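Long-range contact in phosphodiesterase (Candida albicans, PDB 6CPT), which belongs to the 3',5'-cyclic nucleotide phosphodiesterases, a mostly helical family within the HD-type phosphodiesterase clan: residues R433-K438 with F541-D546. Sequence-based numbering, arbitrary orientation.
Sequences RLKSFK and FNSVSD
With chi1 at 169°, L434 carries CG anti to its own backbone N, and S543 likewise holds OG anti to the main-chain nitrogen (chi1 -169°), which sends the leucine branch and the serine hydroxyl into the gap between their helices. Methyl CD2 of L434 ends 3.1 Å from S543 OG, a close carbon-to-oxygen approach. The same methyl reaches past the serine to V544, where CD2 of L434 lies 4.1 Å from CG2 of V544. The extended chain of K435 brings CE to within 4.0 Å of S543 OG. These helices, 427-438 and 525-547, belong to the helical domain of the cyclic nucleotide phosphodiesterase family, and here the axes of 433-438 and 541-546 run in nearly the same direction, 26° apart, and come within 10.6 Å. Helix 446-462 backs the contact, since L434 also packs on L456 of that helix and on L547, the C-terminal residue of helix 525-547. On the solvent-exposed side, K438 and D546 cross at a slant: NZ of K438 is 4.2 Å from CB of D546 and 4.7 Å from its OD2, too long for a salt bridge, though the opposite charges probably attract weakly.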
loop_
_atom_site.group_PDB
_atom_site.type_symbol
_atom_site.label_atom_id
_atom_site.label_comp_id
_atom_site.label_asym_id
_atom_site.label_seq_id
_atom_site.Cartn_x
_atom_site.Cartn_y
_atom_site.Cartn_z
ATOM N N ARG A 433 15.325 -1.137 -22.845
ATOM C CA ARG A 433 15.398 0.324 -22.913
ATOM C C ARG A 433 16.576 0.867 -22.097
ATOM O O ARG A 433 17.138 1.909 -22.438
ATOM C CB ARG A 433 14.079 0.953 -22.454
ATOM C CG ARG A 433 12.952 0.765 -23.457
ATOM C CD ARG A 433 11.576 0.831 -22.814
ATOM N NE ARG A 433 11.253 2.170 -22.331
ATOM C CZ ARG A 433 10.069 2.531 -21.840
ATOM N NH1 ARG A 433 9.072 1.654 -21.756
ATOM N NH2 ARG A 433 9.880 3.780 -21.430
ATOM N N LEU A 434 16.941 0.157 -21.030
ATOM C CA LEU A 434 18.124 0.501 -20.238
ATOM C C LEU A 434 19.405 0.209 -21.023
ATOM O O LEU A 434 20.320 1.035 -21.059
ATOM C CB LEU A 434 18.133 -0.267 -18.911
ATOM C CG LEU A 434 19.414 -0.222 -18.068
ATOM C CD1 LEU A 434 19.843 1.207 -17.773
ATOM C CD2 LEU A 434 19.225 -1.004 -16.779
ATOM N N LYS A 435 19.465 -0.964 -21.645
ATOM C CA LYS A 435 20.638 -1.355 -22.429
ATOM C C LYS A 435 20.827 -0.472 -23.667
ATOM O O LYS A 435 21.959 -0.155 -24.028
ATOM C CB LYS A 435 20.572 -2.840 -22.797
ATOM C CG LYS A 435 20.889 -3.735 -21.607
ATOM C CD LYS A 435 20.426 -5.171 -21.789
ATOM C CE LYS A 435 20.614 -5.953 -20.495
ATOM N NZ LYS A 435 20.085 -7.343 -20.575
ATOM N N SER A 436 19.728 -0.057 -24.294
ATOM C CA SER A 436 19.787 0.927 -25.381
ATOM C C SER A 436 20.277 2.296 -24.889
ATOM O O SER A 436 21.058 2.963 -25.571
ATOM C CB SER A 436 18.420 1.083 -26.047
ATOM O OG SER A 436 17.979 -0.147 -26.596
ATOM N N PHE A 437 19.810 2.705 -23.710
ATOM C CA PHE A 437 20.207 3.980 -23.102
ATOM C C PHE A 437 21.685 4.014 -22.712
ATOM O O PHE A 437 22.350 5.040 -22.872
ATOM C CB PHE A 437 19.346 4.265 -21.871
ATOM C CG PHE A 437 19.736 5.512 -21.128
ATOM C CD1 PHE A 437 19.503 6.767 -21.679
ATOM C CD2 PHE A 437 20.324 5.433 -19.872
ATOM C CE1 PHE A 437 19.854 7.918 -20.995
ATOM C CE2 PHE A 437 20.677 6.580 -19.182
ATOM C CZ PHE A 437 20.441 7.825 -19.744
ATOM N N LYS A 438 22.191 2.898 -22.191
ATOM C CA LYS A 438 23.594 2.813 -21.793
ATOM C C LYS A 438 24.517 2.916 -23.017
ATOM O O LYS A 438 25.637 3.417 -22.909
ATOM C CB LYS A 438 23.873 1.521 -21.011
ATOM C CG LYS A 438 25.083 1.622 -20.089
ATOM C CD LYS A 438 25.750 0.275 -19.839
ATOM C CE LYS A 438 27.084 0.447 -19.123
ATOM N NZ LYS A 438 27.895 -0.804 -19.107
ATOM N N PHE A 541 19.188 -6.150 -11.443
ATOM C CA PHE A 541 20.057 -5.434 -10.510
ATOM C C PHE A 541 21.486 -5.283 -11.052
ATOM O O PHE A 541 22.121 -4.249 -10.844
ATOM C CB PHE A 541 20.058 -6.106 -9.133
ATOM C CG PHE A 541 18.810 -5.843 -8.332
ATOM C CD1 PHE A 541 18.679 -4.674 -7.593
ATOM C CD2 PHE A 541 17.761 -6.757 -8.323
ATOM C CE1 PHE A 541 17.529 -4.425 -6.858
ATOM C CE2 PHE A 541 16.609 -6.509 -7.590
ATOM C CZ PHE A 541 16.497 -5.343 -6.861
ATOM N N ASN A 542 21.979 -6.301 -11.755
ATOM C CA ASN A 542 23.280 -6.209 -12.428
ATOM C C ASN A 542 23.311 -5.100 -13.470
ATOM O O ASN A 542 24.266 -4.337 -13.534
ATOM C CB ASN A 542 23.667 -7.544 -13.075
ATOM C CG ASN A 542 24.226 -8.540 -12.071
ATOM O OD1 ASN A 542 25.005 -8.178 -11.187
ATOM N ND2 ASN A 542 23.838 -9.803 -12.210
ATOM N N SER A 543 22.256 -5.008 -14.276
ATOM C CA SER A 543 22.169 -3.993 -15.320
ATOM C C SER A 543 22.024 -2.583 -14.747
ATOM O O SER A 543 22.627 -1.633 -15.256
ATOM C CB SER A 543 21.005 -4.303 -16.261
ATOM O OG SER A 543 21.047 -3.476 -17.410
ATOM N N VAL A 544 21.225 -2.449 -13.689
ATOM C CA VAL A 544 21.019 -1.154 -13.032
ATOM C C VAL A 544 22.292 -0.681 -12.326
ATOM O O VAL A 544 22.634 0.506 -12.381
ATOM C CB VAL A 544 19.830 -1.205 -12.035
ATOM C CG1 VAL A 544 19.782 0.038 -11.152
ATOM C CG2 VAL A 544 18.523 -1.352 -12.796
ATOM N N SER A 545 22.984 -1.604 -11.666
ATOM C CA SER A 545 24.232 -1.277 -10.975
ATOM C C SER A 545 25.358 -0.886 -11.949
ATOM O O SER A 545 26.237 -0.102 -11.592
ATOM C CB SER A 545 24.670 -2.436 -10.074
ATOM O OG SER A 545 24.731 -3.653 -10.798
ATOM N N ASP A 546 25.324 -1.412 -13.174
ATOM C CA ASP A 546 26.268 -0.980 -14.212
ATOM C C ASP A 546 26.081 0.502 -14.522
ATOM O O ASP A 546 27.055 1.228 -14.708
ATOM C CB ASP A 546 26.094 -1.793 -15.499
ATOM C CG ASP A 546 26.476 -3.256 -15.331
ATOM O OD1 ASP A 546 27.127 -3.605 -14.320
ATOM O OD2 ASP A 546 26.119 -4.064 -16.218
#